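Local coordinates for protein NAD(P)H dehydrogenase (quinone) (Mycobacterium tuberculosis, PDB 1XDI) that uses one FAD per subunit to reduce quinones to quinols with NADH or NADPH, as a homotetrameric member of the pyridine nucleotide-disulfide oxidoreductase family, at residues A[182-193]-A[266-275]. Residues are numbered along the deposited sequence; the frame is centred on the assembly and turned at random.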
loop_
_atom_site.group_PDB
_atom_site.type_symbol
_atom_site.label_atom_id
_atom_site.label_comp_id
_atom_site.label_asym_id
_atom_site.label_seq_id
_atom_site.Cartn_x
_atom_site.Cartn_y
_atom_site.Cartn_z
ATOM N N PRO A 182 12.227 31.295 -41.863
ATOM C CA PRO A 182 12.125 30.819 -43.233
ATOM C C PRO A 182 10.880 31.343 -43.922
ATOM O O PRO A 182 9.882 31.609 -43.286
ATOM C CB PRO A 182 12.060 29.314 -43.038
ATOM C CG PRO A 182 13.018 29.115 -41.873
ATOM C CD PRO A 182 12.493 30.178 -40.942
ATOM N N ASP A 183 10.933 31.482 -45.235
ATOM C CA ASP A 183 9.766 31.918 -46.006
ATOM C C ASP A 183 8.771 30.796 -46.159
ATOM O O ASP A 183 7.586 31.010 -46.003
ATOM C CB ASP A 183 10.193 32.401 -47.365
ATOM C CG ASP A 183 10.580 33.848 -47.331
ATOM O OD1 ASP A 183 11.430 34.231 -46.494
ATOM O OD2 ASP A 183 10.017 34.626 -48.136
ATOM N N HIS A 184 9.274 29.596 -46.454
ATOM C CA HIS A 184 8.469 28.386 -46.605
ATOM C C HIS A 184 9.267 27.214 -46.066
ATOM O O HIS A 184 10.160 26.734 -46.748
ATOM C CB HIS A 184 8.190 28.073 -48.063
ATOM C CG HIS A 184 7.234 26.939 -48.256
ATOM N ND1 HIS A 184 7.156 26.216 -49.426
ATOM C CD2 HIS A 184 6.306 26.410 -47.427
ATOM C CE1 HIS A 184 6.225 25.286 -49.307
ATOM N NE2 HIS A 184 5.695 25.386 -48.105
ATOM N N LEU A 185 8.938 26.745 -44.863
ATOM C CA LEU A 185 9.628 25.623 -44.245
ATOM C C LEU A 185 9.078 24.239 -44.635
ATOM O O LEU A 185 7.870 23.935 -44.475
ATOM C CB LEU A 185 9.620 25.758 -42.712
ATOM C CG LEU A 185 10.332 24.608 -41.961
ATOM C CD1 LEU A 185 11.717 24.454 -42.488
ATOM C CD2 LEU A 185 10.421 24.859 -40.457
ATOM N N ILE A 186 9.960 23.407 -45.178
ATOM C CA ILE A 186 9.537 22.079 -45.527
ATOM C C ILE A 186 10.195 21.224 -44.492
ATOM O O ILE A 186 11.409 21.294 -44.365
ATOM C CB ILE A 186 10.052 21.618 -46.869
ATOM C CG1 ILE A 186 9.803 22.703 -47.910
ATOM C CG2 ILE A 186 9.389 20.277 -47.215
ATOM C CD1 ILE A 186 9.299 22.122 -49.208
ATOM N N VAL A 187 9.385 20.444 -43.772
ATOM C CA VAL A 187 9.794 19.511 -42.727
ATOM C C VAL A 187 9.589 18.047 -43.191
ATOM O O VAL A 187 8.456 17.577 -43.416
ATOM C CB VAL A 187 8.968 19.733 -41.455
ATOM C CG1 VAL A 187 8.935 18.489 -40.589
ATOM C CG2 VAL A 187 9.552 20.846 -40.698
ATOM N N VAL A 188 10.686 17.311 -43.290
ATOM C CA VAL A 188 10.634 15.926 -43.748
ATOM C C VAL A 188 10.614 14.912 -42.629
ATOM O O VAL A 188 11.540 14.871 -41.850
ATOM C CB VAL A 188 11.844 15.659 -44.678
ATOM C CG1 VAL A 188 11.856 14.222 -45.151
ATOM C CG2 VAL A 188 11.780 16.618 -45.853
ATOM N N GLY A 189 9.551 14.120 -42.538
ATOM C CA GLY A 189 9.471 13.070 -41.524
ATOM C C GLY A 189 8.434 13.230 -40.443
ATOM O O GLY A 189 8.563 14.105 -39.619
ATOM N N SER A 190 7.392 12.415 -40.409
ATOM C CA SER A 190 6.419 12.630 -39.358
ATOM C C SER A 190 6.901 11.911 -38.097
ATOM O O SER A 190 7.326 10.769 -38.155
ATOM C CB SER A 190 5.015 12.168 -39.799
ATOM O OG SER A 190 5.046 10.876 -40.357
ATOM N N GLY A 191 6.859 12.620 -36.973
ATOM C CA GLY A 191 7.299 12.102 -35.708
ATOM C C GLY A 191 7.094 13.193 -34.661
ATOM O O GLY A 191 6.652 14.317 -34.970
ATOM N N VAL A 192 7.427 12.853 -33.414
ATOM C CA VAL A 192 7.276 13.765 -32.301
ATOM C C VAL A 192 8.142 14.973 -32.444
ATOM O O VAL A 192 7.703 16.095 -32.139
ATOM C CB VAL A 192 7.611 13.089 -30.951
ATOM C CG1 VAL A 192 7.471 14.075 -29.824
ATOM C CG2 VAL A 192 6.673 11.890 -30.745
ATOM N N THR A 193 9.377 14.781 -32.907
ATOM C CA THR A 193 10.224 15.948 -33.020
ATOM C C THR A 193 9.959 16.745 -34.289
ATOM O O THR A 193 10.342 17.897 -34.370
ATOM C CB THR A 193 11.748 15.634 -32.781
ATOM O OG1 THR A 193 12.515 16.003 -33.920
ATOM C CG2 THR A 193 11.962 14.197 -32.453
ATOM N N VAL A 266 8.170 19.608 -53.983
ATOM C CA VAL A 266 7.659 20.811 -53.263
ATOM C C VAL A 266 8.853 21.734 -53.231
ATOM O O VAL A 266 9.994 21.291 -53.403
ATOM C CB VAL A 266 7.301 20.647 -51.768
ATOM C CG1 VAL A 266 5.941 21.242 -51.490
ATOM C CG2 VAL A 266 7.363 19.243 -51.366
ATOM N N GLU A 267 8.621 23.004 -52.986
ATOM C CA GLU A 267 9.742 23.921 -52.933
ATOM C C GLU A 267 9.695 24.834 -51.689
ATOM O O GLU A 267 8.709 25.479 -51.421
ATOM C CB GLU A 267 9.793 24.784 -54.228
ATOM C CG GLU A 267 10.448 24.126 -55.458
ATOM C CD GLU A 267 11.390 25.091 -56.240
ATOM O OE1 GLU A 267 12.059 25.952 -55.590
ATOM O OE2 GLU A 267 11.486 24.977 -57.492
ATOM N N GLY A 268 10.743 24.901 -50.903
ATOM C CA GLY A 268 10.657 25.815 -49.788
ATOM C C GLY A 268 11.925 26.663 -49.706
ATOM O O GLY A 268 12.785 26.625 -50.607
ATOM N N SER A 269 12.046 27.460 -48.650
ATOM C CA SER A 269 13.275 28.205 -48.497
ATOM C C SER A 269 14.286 27.259 -47.837
ATOM O O SER A 269 15.485 27.251 -48.202
ATOM C CB SER A 269 13.082 29.429 -47.620
ATOM O OG SER A 269 12.122 29.179 -46.620
ATOM N N HIS A 270 13.779 26.440 -46.905
ATOM C CA HIS A 270 14.603 25.506 -46.135
ATOM C C HIS A 270 13.964 24.143 -45.956
ATOM O O HIS A 270 12.751 24.003 -46.051
ATOM C CB HIS A 270 14.847 26.045 -44.720
ATOM C CG HIS A 270 15.152 27.510 -44.658
ATOM N ND1 HIS A 270 16.397 28.003 -44.317
ATOM C CD2 HIS A 270 14.378 28.589 -44.914
ATOM C CE1 HIS A 270 16.375 29.320 -44.370
ATOM N NE2 HIS A 270 15.162 29.701 -44.731
ATOM N N ALA A 271 14.792 23.142 -45.674
ATOM C CA ALA A 271 14.292 21.801 -45.399
ATOM C C ALA A 271 14.867 21.388 -44.030
ATOM O O ALA A 271 16.097 21.436 -43.789
ATOM C CB ALA A 271 14.729 20.815 -46.481
ATOM N N LEU A 272 13.970 21.038 -43.115
ATOM C CA LEU A 272 14.345 20.562 -41.791
ATOM C C LEU A 272 14.261 19.016 -41.880
ATOM O O LEU A 272 13.141 18.453 -42.023
ATOM C CB LEU A 272 13.333 21.049 -40.731
ATOM C CG LEU A 272 13.716 21.002 -39.225
ATOM C CD1 LEU A 272 12.522 20.671 -38.392
ATOM C CD2 LEU A 272 14.774 19.966 -38.949
ATOM N N MET A 273 15.400 18.318 -41.832
ATOM C CA MET A 273 15.342 16.849 -41.825
ATOM C C MET A 273 14.955 16.355 -40.400
ATOM O O MET A 273 15.661 16.593 -39.390
ATOM C CB MET A 273 16.672 16.243 -42.265
ATOM C CG MET A 273 16.978 16.375 -43.756
ATOM S SD MET A 273 15.520 16.060 -44.794
ATOM C CE MET A 273 15.589 17.540 -45.676
ATOM N N THR A 274 13.798 15.704 -40.320
ATOM C CA THR A 274 13.290 15.210 -39.053
ATOM C C THR A 274 13.170 13.720 -39.098
ATOM O O THR A 274 12.125 13.136 -38.896
ATOM C CB THR A 274 11.936 15.919 -38.698
ATOM O OG1 THR A 274 12.216 16.996 -37.787
ATOM C CG2 THR A 274 10.931 14.997 -38.040
ATOM N N ILE A 275 14.248 13.059 -39.431
ATOM C CA ILE A 275 14.118 11.620 -39.405
ATOM C C ILE A 275 14.443 11.195 -37.962
ATOM O O ILE A 275 14.088 11.905 -36.988
ATOM C CB ILE A 275 15.086 10.940 -40.300
ATOM C CG1 ILE A 275 14.933 11.422 -41.728
ATOM C CG2 ILE A 275 14.837 9.481 -40.194
ATOM C CD1 ILE A 275 16.213 11.201 -42.447
#
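Val187 and Leu272 lie side by side in neighbouring parallel strands, 185-188 and 270-273, of the parallel sheet of a Rossmann-type fold, consistent with the NAD(P)H-binding domain of this family. The pair illustrates how such a sheet is packed on both faces. Backbone bonds alternate from Ile186 N to His270 O (3.0 Å) through Leu272 N to Ile186 O and Val188 N to Leu272 O, ending with Thr274 N on Val188 O. On one face, CG2 of Val187 meets CD1 of Leu272 at 3.8 Å beneath helix 192-203. On the other, where strands 246-251 and 256-260 pack, the bent chain of Met273 brings SD to 3.7 Å from CB of Val188, and Ile186 CD1 lies 3.6 Å from CB of Val266. Pro182 CG sits roughly over one face of the His270 ring, a CH-pi contact.

Past the C-terminal ends of both strands, Gly189 and Gly191 fit the glycine-rich turn of a GxGxxG motif, leading to Thr193 beside the FAD. Before the strands the contact is polar and more open, with Asp183 and Glu267 exposed. Ser269 OG accepts a nearly straight bond from His184 N (2.9 Å, 171°), and Ser269 N donates back to His184 O (2.8 Å). With CG anti to the backbone N (chi1 -173°), the His184 ring lies beside Gly268; NE2 is hydrogen-bonded to Thr209 OG1, while ND1 donates a bent bond (140° at the hydrogen) to Glu267 O.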